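Local coordinates for cephalosporin acylase (Bacillus halodurans, PDB 2NLZ), which is of unproven function but is probably an N-terminal nucleophile hydrolase of the gamma-glutamyltranspeptidase type, acting on amide bonds, at residues L82-M93 with D243-P254. The protein carries 1 engineered substitution. Sequence-based numbering, arbitrary orientation.
Sequences LHGLNGSGRAPM and DLACYRPEWVEP
N86 and E250 form an antiparallel hydrogen-bonded pair: N86 N gives a 2.8 Å bond to E250 O, and E250 N returns one of 3.2 Å to N86 O. V252 N adds a nearly straight bond to G84 O (172°). N86 OD1 accepts from S88 N in its carbonyl plane, an Asx turn where the strand ends. Farther on, the D243 carboxylate receives M93 N, at 3.0 Å to OD1 on its syn side and more weakly to OD2. Replacing D243 by an alanine removes the carboxylate and would probably leave M93 N without its acceptor here and the loop freer to shift. On one face of the strand ladder, L85 CD1 sits over the six-membered ring of W251, 3.8 Å from its centroid, in a CH-pi contact; with CG trans to the backbone N (chi1 -171°), the turn at chi2 (56°) brings CD1 over the indole. W251 NE1 is hydrogen-bonded to E128 OE1 of helix 122-133. L82 CD2 packs on P254 CG at 3.9 Å. Beyond the strands, the Y247 ring lies along G87 to G89, S88 O near its plane at the edge and OH weakly hydrogen-bonded to G121 O. The pairing joins neighbouring antiparallel strands 81-87 and 250-259, consistent with the beta core of an Ntn-hydrolase fold.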
# COMPACT_ATOMS: atom_id res chain seq x y z
N LEU D 82 21.36 -33.01 -17.99
CA LEU D 82 20.48 -32.99 -16.84
C LEU D 82 20.18 -34.40 -16.37
O LEU D 82 19.76 -35.24 -17.17
CB LEU D 82 19.18 -32.25 -17.16
CG LEU D 82 18.29 -32.06 -15.92
CD1 LEU D 82 18.78 -30.92 -15.03
CD2 LEU D 82 16.86 -31.85 -16.31
N HIS D 83 20.40 -34.66 -15.09
CA HIS D 83 20.13 -35.97 -14.49
C HIS D 83 19.04 -35.92 -13.42
O HIS D 83 18.94 -34.94 -12.68
CB HIS D 83 21.42 -36.55 -13.88
CG HIS D 83 22.57 -36.59 -14.83
ND1 HIS D 83 22.74 -37.61 -15.74
CD2 HIS D 83 23.62 -35.75 -15.00
CE1 HIS D 83 23.84 -37.39 -16.44
NE2 HIS D 83 24.39 -36.28 -16.00
N GLY D 84 18.24 -36.97 -13.31
CA GLY D 84 17.18 -37.00 -12.31
C GLY D 84 17.33 -38.13 -11.30
O GLY D 84 17.43 -39.29 -11.68
N LEU D 85 17.34 -37.79 -10.01
CA LEU D 85 17.49 -38.81 -8.97
C LEU D 85 16.20 -39.02 -8.20
O LEU D 85 15.68 -38.09 -7.58
CB LEU D 85 18.64 -38.47 -8.01
CG LEU D 85 19.03 -39.57 -7.01
CD1 LEU D 85 19.40 -40.86 -7.73
CD2 LEU D 85 20.17 -39.14 -6.10
N ASN D 86 15.70 -40.25 -8.24
CA ASN D 86 14.49 -40.60 -7.52
C ASN D 86 14.86 -41.28 -6.21
O ASN D 86 14.98 -42.50 -6.15
CB ASN D 86 13.58 -41.52 -8.35
CG ASN D 86 12.18 -41.65 -7.76
OD1 ASN D 86 12.01 -41.68 -6.55
ND2 ASN D 86 11.17 -41.72 -8.64
N GLY D 87 15.02 -40.48 -5.17
CA GLY D 87 15.32 -41.03 -3.88
C GLY D 87 14.09 -41.33 -3.06
O GLY D 87 14.12 -41.19 -1.84
N SER D 88 13.00 -41.72 -3.71
CA SER D 88 11.76 -42.05 -3.02
C SER D 88 11.73 -43.53 -2.71
O SER D 88 11.86 -44.36 -3.60
CB SER D 88 10.56 -41.69 -3.88
OG SER D 88 9.36 -42.20 -3.33
N GLY D 89 11.54 -43.85 -1.43
CA GLY D 89 11.48 -45.24 -1.01
C GLY D 89 10.11 -45.86 -1.18
O GLY D 89 9.10 -45.16 -1.19
N ARG D 90 10.08 -47.18 -1.31
CA ARG D 90 8.82 -47.88 -1.52
C ARG D 90 8.18 -48.33 -0.20
O ARG D 90 8.80 -48.24 0.86
CB ARG D 90 8.99 -49.04 -2.52
CG ARG D 90 10.19 -49.96 -2.27
CD ARG D 90 10.89 -50.34 -3.58
NE ARG D 90 10.00 -50.32 -4.74
CZ ARG D 90 10.37 -50.07 -6.00
NH1 ARG D 90 9.45 -50.07 -6.96
NH2 ARG D 90 11.63 -49.80 -6.31
N ALA D 91 6.92 -48.78 -0.28
CA ALA D 91 6.15 -49.24 0.87
C ALA D 91 6.69 -50.56 1.36
O ALA D 91 7.21 -51.35 0.56
CB ALA D 91 4.69 -49.40 0.49
N PRO D 92 6.58 -50.82 2.67
CA PRO D 92 6.98 -52.11 3.25
C PRO D 92 6.31 -53.29 2.55
O PRO D 92 5.17 -53.18 2.11
CB PRO D 92 6.49 -52.02 4.69
CG PRO D 92 6.52 -50.58 4.99
CD PRO D 92 6.10 -49.90 3.71
N MET D 93 7.03 -54.40 2.47
CA MET D 93 6.58 -55.55 1.70
C MET D 93 5.43 -56.28 2.40
O MET D 93 4.68 -57.04 1.77
CB MET D 93 7.74 -56.50 1.41
CG MET D 93 7.59 -57.28 0.11
SD MET D 93 7.62 -56.23 -1.35
CE MET D 93 9.37 -55.85 -1.48
N ASP D 243 13.29 -54.64 3.72
CA ASP D 243 12.71 -53.51 3.00
C ASP D 243 13.77 -52.45 2.76
O ASP D 243 13.90 -51.93 1.65
CB ASP D 243 11.55 -52.91 3.80
CG ASP D 243 10.26 -53.69 3.62
OD1 ASP D 243 9.98 -54.11 2.48
OD2 ASP D 243 9.54 -53.87 4.62
N LEU D 244 14.52 -52.14 3.80
CA LEU D 244 15.63 -51.19 3.73
C LEU D 244 16.77 -51.74 2.87
O LEU D 244 17.32 -51.03 2.04
CB LEU D 244 16.14 -50.85 5.13
CG LEU D 244 15.16 -50.26 6.16
CD1 LEU D 244 15.73 -50.25 7.57
CD2 LEU D 244 14.71 -48.86 5.74
N ALA D 245 17.08 -53.02 3.07
CA ALA D 245 18.22 -53.68 2.43
C ALA D 245 18.23 -53.59 0.90
O ALA D 245 19.29 -53.39 0.30
CB ALA D 245 18.31 -55.14 2.86
N CYS D 246 17.07 -53.75 0.27
CA CYS D 246 17.04 -53.65 -1.19
C CYS D 246 16.48 -52.34 -1.72
O CYS D 246 16.01 -52.27 -2.86
CB CYS D 246 16.42 -54.89 -1.86
SG CYS D 246 14.81 -55.43 -1.27
N TYR D 247 16.55 -51.29 -0.91
CA TYR D 247 16.32 -49.96 -1.45
C TYR D 247 17.56 -49.48 -2.20
O TYR D 247 18.67 -49.53 -1.67
CB TYR D 247 15.94 -48.95 -0.37
CG TYR D 247 16.07 -47.51 -0.85
CD1 TYR D 247 15.15 -46.97 -1.75
CD2 TYR D 247 17.13 -46.71 -0.45
CE1 TYR D 247 15.28 -45.66 -2.21
CE2 TYR D 247 17.26 -45.41 -0.90
CZ TYR D 247 16.34 -44.90 -1.77
OH TYR D 247 16.50 -43.60 -2.21
N ARG D 248 17.45 -49.08 -3.44
CA ARG D 248 18.40 -48.12 -3.95
C ARG D 248 17.77 -46.93 -4.60
O ARG D 248 16.70 -46.99 -5.16
CB ARG D 248 19.48 -48.74 -4.85
CG ARG D 248 19.42 -50.23 -5.05
CD ARG D 248 20.66 -51.03 -4.61
NE ARG D 248 21.70 -50.22 -4.00
CZ ARG D 248 22.73 -50.70 -3.31
NH1 ARG D 248 22.87 -52.00 -3.11
NH2 ARG D 248 23.62 -49.87 -2.80
N PRO D 249 18.45 -45.81 -4.50
CA PRO D 249 18.03 -44.63 -5.25
C PRO D 249 18.09 -44.94 -6.74
O PRO D 249 18.99 -45.65 -7.19
CB PRO D 249 19.06 -43.56 -4.86
CG PRO D 249 20.12 -44.25 -4.12
CD PRO D 249 19.61 -45.56 -3.64
N GLU D 250 17.11 -44.45 -7.48
CA GLU D 250 16.99 -44.78 -8.90
C GLU D 250 17.26 -43.54 -9.74
O GLU D 250 16.58 -42.52 -9.59
CB GLU D 250 15.60 -45.36 -9.20
CG GLU D 250 15.26 -45.52 -10.69
CD GLU D 250 13.92 -46.22 -10.91
OE1 GLU D 250 13.64 -47.20 -10.19
OE2 GLU D 250 13.16 -45.81 -11.81
N TRP D 251 18.27 -43.62 -10.60
CA TRP D 251 18.45 -42.58 -11.61
C TRP D 251 17.35 -42.75 -12.63
O TRP D 251 17.18 -43.81 -13.23
CB TRP D 251 19.82 -42.65 -12.26
CG TRP D 251 20.89 -42.29 -11.33
CD1 TRP D 251 21.71 -43.15 -10.64
CD2 TRP D 251 21.27 -40.98 -10.94
NE1 TRP D 251 22.59 -42.44 -9.86
CE2 TRP D 251 22.34 -41.10 -10.02
CE3 TRP D 251 20.82 -39.70 -11.28
CZ2 TRP D 251 22.97 -40.00 -9.44
CZ3 TRP D 251 21.45 -38.60 -10.70
CH2 TRP D 251 22.51 -38.76 -9.79
N VAL D 252 16.57 -41.69 -12.80
CA VAL D 252 15.39 -41.74 -13.63
C VAL D 252 15.51 -40.60 -14.65
O VAL D 252 16.28 -39.66 -14.44
CB VAL D 252 14.12 -41.70 -12.73
CG1 VAL D 252 13.84 -40.31 -12.20
CG2 VAL D 252 12.91 -42.31 -13.44
N GLU D 253 14.81 -40.72 -15.77
CA GLU D 253 14.96 -39.77 -16.89
C GLU D 253 13.96 -38.60 -16.78
O GLU D 253 12.74 -38.81 -16.89
CB GLU D 253 14.82 -40.50 -18.24
CG GLU D 253 15.17 -39.66 -19.47
CD GLU D 253 16.65 -39.31 -19.57
OE1 GLU D 253 17.49 -40.17 -19.22
OE2 GLU D 253 16.97 -38.18 -20.01
N PRO D 254 14.48 -37.38 -16.58
CA PRO D 254 13.64 -36.17 -16.42
C PRO D 254 12.76 -35.88 -17.63
O PRO D 254 13.16 -36.13 -18.78
CB PRO D 254 14.65 -35.04 -16.21
CG PRO D 254 15.95 -35.57 -16.71
CD PRO D 254 15.91 -37.06 -16.49